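Local structure of uncharacterized egV family protein COG1307 (Ruminococcus gnavus, 3JR7) at residues 97-102 / 127-132; 144-149 / 168-173. The protein is of unknown function but belongs to the DegV family, whose members are generally thought to bind lipids. All blocks are in the same frame, centred on the assembly; numbering follows the deposited sequence.

In the fold
Contact 1 (97-102 with 127-132) pairs two parallel strands near one end of the molecule, whereas contact 2 (144-149 with 168-173) packs two helices nearer the centre of the chain; their centres lie about 17 Å apart. The first is partly buried, running from hydrophobic side chains to a polar end with water and phosphate; the second is buried, without a hydrogen bond between its segments, and rests on a tyrosine, aliphatic groups and a lysine chain. Both belong to one layered unit, since helices 141-155 and 160-173 pack against the sheet that holds strands 98-103 and 130-135. V102 touches I146, and H132 NE2 reaches E168 OE2 at 3.0 Å, a probable hydrogen bond.

Contact 1 of 2, residues 97-102 / 127-132; sequences ERIYVV and GEKQIH. With PO4 (phosphate ion), chain D.
Q130 and E97 run side by side and point the same way, with amide and carboxylate planes 67° apart; the amide oxygen OE1 of Q130 comes to 3.6 Å from CG of E97. The other end of the amide turns to a phosphate ion, probably from the crystallisation liquor: NE2 of Q130 donates to phosphate O1 at 3.2 Å and, weakly, to O3. One water accepts from Q130 N and donates to E97 O, bridging the two backbones just before the first direct bond, I99 N to Q130 O. R98 also lies alongside Q130, its guanidinium nearly perpendicular to the amide, but a bend at chi3 (-68°) leads its end away to salt bridges with E154 and D19, while E97 OE1, at the guanidinium edge and in its plane, forms a salt bridge with NH1 whose hydrogen bond is weak and bent.

On the other face I99 carries the packing. Its CB lies 4.0 Å from CG1 of I131, and its CG1 branch meets the end of K129, with NZ 3.8 Å from I99 CG1. K129 reaches there because its chain is fully extended from CG onward, CG itself lying anti to the backbone N (chi1 -170°); NZ is then held by the carbonyl oxygens of Y92, C94 and A96. V101 adds a looser touch on I131.

The backbones bond in parallel register: I99 N to Q130 O at 2.9 Å, H132 N to I99 O, and V101 N to H132 O at 2.8 Å. These strands are the two arms of a beta-alpha-beta unit whose crossover is helix 111-126. Strand 22-27 pairs with strand 98-103; helix 85-92 packs on the I99, V101 and I131 face through Y88 and Y92, and helix 160-173 on the R98, Y100, Q130 and H132 face, where Y100 also touches helix 141-155.

Contact 2 of 2, residues 144-149 / 168-173; sequences TLIALK and ECYIEE
Y170 reaches across to helix 144-149 with its ring set against L145, I146 and K149. The CE methylene of K149 lies over one face of the ring, 4.0 Å from Y170 CD1, while the backbone N of I146 comes to the edge near the ring plane. At the far end, Y170 OH sits 3.3 Å from L145 CB and also meets the CD1 methyl. Bends at chi2 (55°) and chi3 (78°) fold the lysine chain over the ring, and its NZ goes on to Q152. Beside the tyrosine, I146 and I171 cross at about a right angle, CD1 of I146 lying 3.6 Å from CG1 of I171.

The helix segments run roughly antiparallel, at 148°, with axes 10.1 Å apart. Q174, just past the second helix, bonds the tyrosine OH through NE2; I171 also rests on F134 and L145 on F277. Cutting Y170 back to an alanine is likely to open a gap between the helices, leaving the lysine methylenes without their ring and Q174 NE2 without its hydroxyl partner. With no hydrogen bond between the segments, this junction depends on shape and apolar contact.

Contact 1 of 2, residues 97-102 / 127-132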
loop_
_atom_site.group_PDB
_atom_site.type_symbol
_atom_site.label_atom_id
_atom_site.label_comp_id
_atom_site.label_asym_id
_atom_site.label_seq_id
_atom_site.Cartn_x
_atom_site.Cartn_y
_atom_site.Cartn_z
ATOM N N GLU A 97 2.969 20.604 -13.466
ATOM C CA GLU A 97 2.742 20.191 -14.847
ATOM C C GLU A 97 2.411 18.701 -14.944
ATOM O O GLU A 97 1.551 18.299 -15.729
ATOM C CB GLU A 97 4.016 20.463 -15.668
ATOM C CG GLU A 97 3.968 20.005 -17.106
ATOM C CD GLU A 97 5.251 20.277 -17.829
ATOM O OE1 GLU A 97 6.345 20.154 -17.216
ATOM O OE2 GLU A 97 5.174 20.607 -19.018
ATOM N N ARG A 98 3.104 17.887 -14.163
ATOM C CA ARG A 98 2.983 16.440 -14.287
ATOM C C ARG A 98 2.349 15.865 -13.031
ATOM O O ARG A 98 2.827 16.092 -11.925
ATOM C CB ARG A 98 4.363 15.829 -14.527
ATOM C CG ARG A 98 5.090 16.456 -15.718
ATOM C CD ARG A 98 6.443 15.852 -16.013
ATOM N NE ARG A 98 7.407 16.143 -14.983
ATOM C CZ ARG A 98 8.021 17.330 -14.780
ATOM N NH1 ARG A 98 7.717 18.403 -15.545
ATOM N NH2 ARG A 98 8.942 17.451 -13.802
ATOM N N ILE A 99 1.270 15.112 -13.207
ATOM C CA ILE A 99 0.556 14.485 -12.108
ATOM C C ILE A 99 0.658 12.959 -12.182
ATOM O O ILE A 99 0.294 12.344 -13.190
ATOM C CB ILE A 99 -0.915 14.863 -12.105
ATOM C CG1 ILE A 99 -1.052 16.401 -12.133
ATOM C CG2 ILE A 99 -1.625 14.220 -10.861
ATOM C CD1 ILE A 99 -0.542 17.129 -10.850
ATOM N N TYR A 100 1.147 12.357 -11.102
ATOM C CA TYR A 100 1.298 10.897 -11.007
ATOM C C TYR A 100 0.409 10.456 -9.876
ATOM O O TYR A 100 0.491 11.007 -8.801
ATOM C CB TYR A 100 2.753 10.530 -10.685
ATOM C CG TYR A 100 3.762 11.027 -11.676
ATOM C CD1 TYR A 100 3.938 10.378 -12.898
ATOM C CD2 TYR A 100 4.569 12.122 -11.387
ATOM C CE1 TYR A 100 4.847 10.841 -13.825
ATOM C CE2 TYR A 100 5.530 12.582 -12.309
ATOM C CZ TYR A 100 5.649 11.930 -13.531
ATOM O OH TYR A 100 6.566 12.342 -14.443
ATOM N N VAL A 101 -0.446 9.478 -10.096
ATOM C CA VAL A 101 -1.386 9.020 -9.071
ATOM C C VAL A 101 -1.073 7.555 -8.758
ATOM O O VAL A 101 -0.887 6.738 -9.688
ATOM C CB VAL A 101 -2.846 9.186 -9.548
ATOM C CG1 VAL A 101 -3.860 9.002 -8.370
ATOM C CG2 VAL A 101 -3.051 10.548 -10.225
ATOM N N VAL A 102 -0.988 7.210 -7.484
ATOM C CA VAL A 102 -0.687 5.832 -7.073
ATOM C C VAL A 102 -1.805 5.327 -6.200
ATOM O O VAL A 102 -2.142 5.984 -5.220
ATOM C CB VAL A 102 0.608 5.761 -6.279
ATOM C CG1 VAL A 102 0.895 4.243 -5.880
ATOM C CG2 VAL A 102 1.761 6.359 -7.103
ATOM N N GLY A 127 -9.345 20.725 -19.787
ATOM C CA GLY A 127 -8.520 20.327 -20.914
ATOM C C GLY A 127 -7.438 19.310 -20.571
ATOM O O GLY A 127 -7.391 18.747 -19.478
ATOM N N GLU A 128 -6.568 19.086 -21.537
ATOM C CA GLU A 128 -5.515 18.081 -21.475
ATOM C C GLU A 128 -4.477 18.401 -20.369
ATOM O O GLU A 128 -4.102 19.523 -20.184
ATOM C CB GLU A 128 -4.792 17.987 -22.852
ATOM C CG GLU A 128 -5.641 17.369 -23.951
ATOM C CD GLU A 128 -4.898 17.199 -25.311
ATOM O OE1 GLU A 128 -3.844 17.855 -25.537
ATOM O OE2 GLU A 128 -5.380 16.376 -26.144
ATOM N N LYS A 129 -4.026 17.386 -19.643
ATOM C CA LYS A 129 -2.904 17.550 -18.718
ATOM C C LYS A 129 -2.198 16.221 -18.659
ATOM O O LYS A 129 -2.814 15.183 -18.909
ATOM C CB LYS A 129 -3.394 17.989 -17.329
ATOM C CG LYS A 129 -2.278 18.415 -16.375
ATOM C CD LYS A 129 -2.780 18.934 -15.005
ATOM C CE LYS A 129 -1.677 19.712 -14.339
ATOM N NZ LYS A 129 -1.905 19.992 -12.940
ATOM N N GLN A 130 -0.897 16.248 -18.333
ATOM C CA GLN A 130 -0.154 15.025 -18.156
ATOM C C GLN A 130 -0.514 14.469 -16.788
ATOM O O GLN A 130 0.034 14.884 -15.777
ATOM C CB GLN A 130 1.352 15.270 -18.295
ATOM C CG GLN A 130 1.815 15.494 -19.774
ATOM C CD GLN A 130 3.203 16.144 -19.853
ATOM O OE1 GLN A 130 3.479 17.099 -19.167
ATOM N NE2 GLN A 130 4.064 15.602 -20.667
ATOM N N ILE A 131 -1.454 13.527 -16.790
ATOM C CA ILE A 131 -1.898 12.821 -15.611
ATOM C C ILE A 131 -1.837 11.313 -15.890
ATOM O O ILE A 131 -2.393 10.824 -16.882
ATOM C CB ILE A 131 -3.355 13.157 -15.275
ATOM C CG1 ILE A 131 -3.537 14.666 -15.098
ATOM C CG2 ILE A 131 -3.785 12.420 -13.985
ATOM C CD1 ILE A 131 -5.010 15.119 -15.132
ATOM N N HIS A 132 -1.161 10.579 -15.027
ATOM C CA HIS A 132 -1.100 9.132 -15.148
ATOM C C HIS A 132 -1.455 8.480 -13.838
ATOM O O HIS A 132 -0.889 8.818 -12.786
ATOM C CB HIS A 132 0.275 8.635 -15.624
ATOM C CG HIS A 132 0.290 7.165 -15.878
ATOM N ND1 HIS A 132 -0.149 6.623 -17.063
ATOM C CD2 HIS A 132 0.544 6.115 -15.054
ATOM C CE1 HIS A 132 -0.091 5.300 -16.983
ATOM N NE2 HIS A 132 0.322 4.971 -15.772
HETATM P P PO4 D . 7.698 16.049 -20.701
HETATM O O1 PO4 D . 6.803 17.030 -19.916
HETATM O O2 PO4 D . 8.319 15.098 -19.719
HETATM O O3 PO4 D . 6.879 15.223 -21.650
HETATM O O4 PO4 D . 8.756 16.727 -21.557
HETATM O O HOH W 1 0.726 18.700 -18.219
#

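Contact 2 of 2, residues 144-149 / 168-173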
loop_
_atom_site.group_PDB
_atom_site.type_symbol
_atom_site.label_atom_id
_atom_site.label_comp_id
_atom_site.label_asym_id
_atom_site.label_seq_id
_atom_site.Cartn_x
_atom_site.Cartn_y
_atom_site.Cartn_z
ATOM N N THR A 144 3.719 3.159 -1.363
ATOM C CA THR A 144 4.769 4.016 -0.868
ATOM C C THR A 144 5.986 3.872 -1.760
ATOM O O THR A 144 6.561 4.871 -2.242
ATOM C CB THR A 144 5.177 3.617 0.569
ATOM O OG1 THR A 144 4.012 3.534 1.407
ATOM C CG2 THR A 144 6.165 4.591 1.124
ATOM N N LEU A 145 6.359 2.628 -2.007
ATOM C CA LEU A 145 7.561 2.362 -2.803
ATOM C C LEU A 145 7.421 2.854 -4.255
ATOM O O LEU A 145 8.365 3.391 -4.823
ATOM C CB LEU A 145 7.931 0.880 -2.774
ATOM C CG LEU A 145 8.658 0.393 -1.529
ATOM C CD1 LEU A 145 8.743 -1.139 -1.541
ATOM C CD2 LEU A 145 10.020 1.035 -1.388
ATOM N N ILE A 146 6.237 2.710 -4.818
ATOM C CA ILE A 146 5.931 3.244 -6.160
ATOM C C ILE A 146 6.072 4.796 -6.196
ATOM O O ILE A 146 6.739 5.320 -7.075
ATOM C CB ILE A 146 4.525 2.793 -6.633
ATOM C CG1 ILE A 146 4.495 1.252 -6.819
ATOM C CG2 ILE A 146 4.123 3.464 -7.954
ATOM C CD1 ILE A 146 3.087 0.684 -6.887
ATOM N N ALA A 147 5.520 5.483 -5.192
ATOM C CA ALA A 147 5.660 6.925 -5.039
ATOM C C ALA A 147 7.141 7.335 -4.992
ATOM O O ALA A 147 7.537 8.316 -5.668
ATOM C CB ALA A 147 4.937 7.444 -3.775
ATOM N N LEU A 148 7.944 6.600 -4.207
ATOM C CA LEU A 148 9.409 6.827 -4.136
ATOM C C LEU A 148 10.096 6.654 -5.494
ATOM O O LEU A 148 11.003 7.415 -5.883
ATOM C CB LEU A 148 10.071 5.922 -3.073
ATOM C CG LEU A 148 9.791 6.291 -1.614
ATOM C CD1 LEU A 148 10.268 5.291 -0.615
ATOM C CD2 LEU A 148 10.408 7.723 -1.283
ATOM N N LYS A 149 9.654 5.655 -6.235
ATOM C CA LYS A 149 10.202 5.422 -7.557
ATOM C C LYS A 149 9.876 6.566 -8.536
ATOM O O LYS A 149 10.723 6.959 -9.325
ATOM C CB LYS A 149 9.686 4.066 -8.101
ATOM C CG LYS A 149 10.291 3.596 -9.435
ATOM C CD LYS A 149 11.846 3.522 -9.404
ATOM C CE LYS A 149 12.369 2.313 -8.714
ATOM N NZ LYS A 149 13.889 2.127 -8.834
ATOM N N GLU A 168 5.896 1.752 -14.280
ATOM C CA GLU A 168 5.130 0.569 -14.626
ATOM C C GLU A 168 6.021 -0.678 -14.608
ATOM O O GLU A 168 5.558 -1.736 -14.174
ATOM C CB GLU A 168 4.339 0.715 -15.947
ATOM C CG GLU A 168 3.200 1.753 -15.891
ATOM C CD GLU A 168 1.911 1.306 -15.106
ATOM O OE1 GLU A 168 1.908 0.113 -14.604
ATOM O OE2 GLU A 168 0.906 2.143 -15.043
ATOM N N CYS A 169 7.280 -0.557 -15.040
ATOM C CA CYS A 169 8.231 -1.674 -14.956
ATOM C C CYS A 169 8.471 -2.040 -13.480
ATOM O O CYS A 169 8.393 -3.202 -13.090
ATOM C CB CYS A 169 9.573 -1.333 -15.634
ATOM S SG CYS A 169 10.901 -2.581 -15.324
ATOM N N TYR A 170 8.765 -1.040 -12.675
ATOM C CA TYR A 170 8.919 -1.275 -11.251
ATOM C C TYR A 170 7.705 -2.013 -10.648
ATOM O O TYR A 170 7.883 -2.973 -9.867
ATOM C CB TYR A 170 9.208 0.032 -10.484
ATOM C CG TYR A 170 9.241 -0.238 -8.982
ATOM C CD1 TYR A 170 10.202 -1.089 -8.443
ATOM C CD2 TYR A 170 8.289 0.292 -8.123
ATOM C CE1 TYR A 170 10.212 -1.405 -7.092
ATOM C CE2 TYR A 170 8.311 0.007 -6.756
ATOM C CZ TYR A 170 9.268 -0.855 -6.257
ATOM O OH TYR A 170 9.288 -1.196 -4.926
ATOM N N ILE A 171 6.490 -1.612 -11.015
ATOM C CA ILE A 171 5.287 -2.258 -10.516
ATOM C C ILE A 171 5.293 -3.744 -10.864
ATOM O O ILE A 171 4.972 -4.610 -10.026
ATOM C CB ILE A 171 4.048 -1.531 -11.026
ATOM C CG1 ILE A 171 3.952 -0.150 -10.304
ATOM C CG2 ILE A 171 2.801 -2.301 -10.795
ATOM C CD1 ILE A 171 2.858 0.771 -10.875
ATOM N N GLU A 172 5.700 -4.039 -12.084
ATOM C CA GLU A 172 5.808 -5.425 -12.559
ATOM C C GLU A 172 6.859 -6.239 -11.781
ATOM O O GLU A 172 6.634 -7.412 -11.500
ATOM C CB GLU A 172 6.135 -5.406 -14.081
ATOM C CG GLU A 172 6.182 -6.784 -14.770
ATOM C CD GLU A 172 7.567 -7.403 -14.838
ATOM O OE1 GLU A 172 8.575 -6.741 -14.470
ATOM O OE2 GLU A 172 7.645 -8.570 -15.283
ATOM N N GLU A 173 7.966 -5.608 -11.386
ATOM C CA GLU A 173 8.981 -6.279 -10.563
ATOM C C GLU A 173 8.568 -6.463 -9.109
ATOM O O GLU A 173 9.036 -7.405 -8.455
ATOM C CB GLU A 173 10.297 -5.498 -10.568
ATOM C CG GLU A 173 10.824 -5.356 -12.010
ATOM C CD GLU A 173 11.953 -4.315 -12.196
ATOM O OE1 GLU A 173 12.098 -3.330 -11.453
ATOM O OE2 GLU A 173 12.707 -4.494 -13.154
#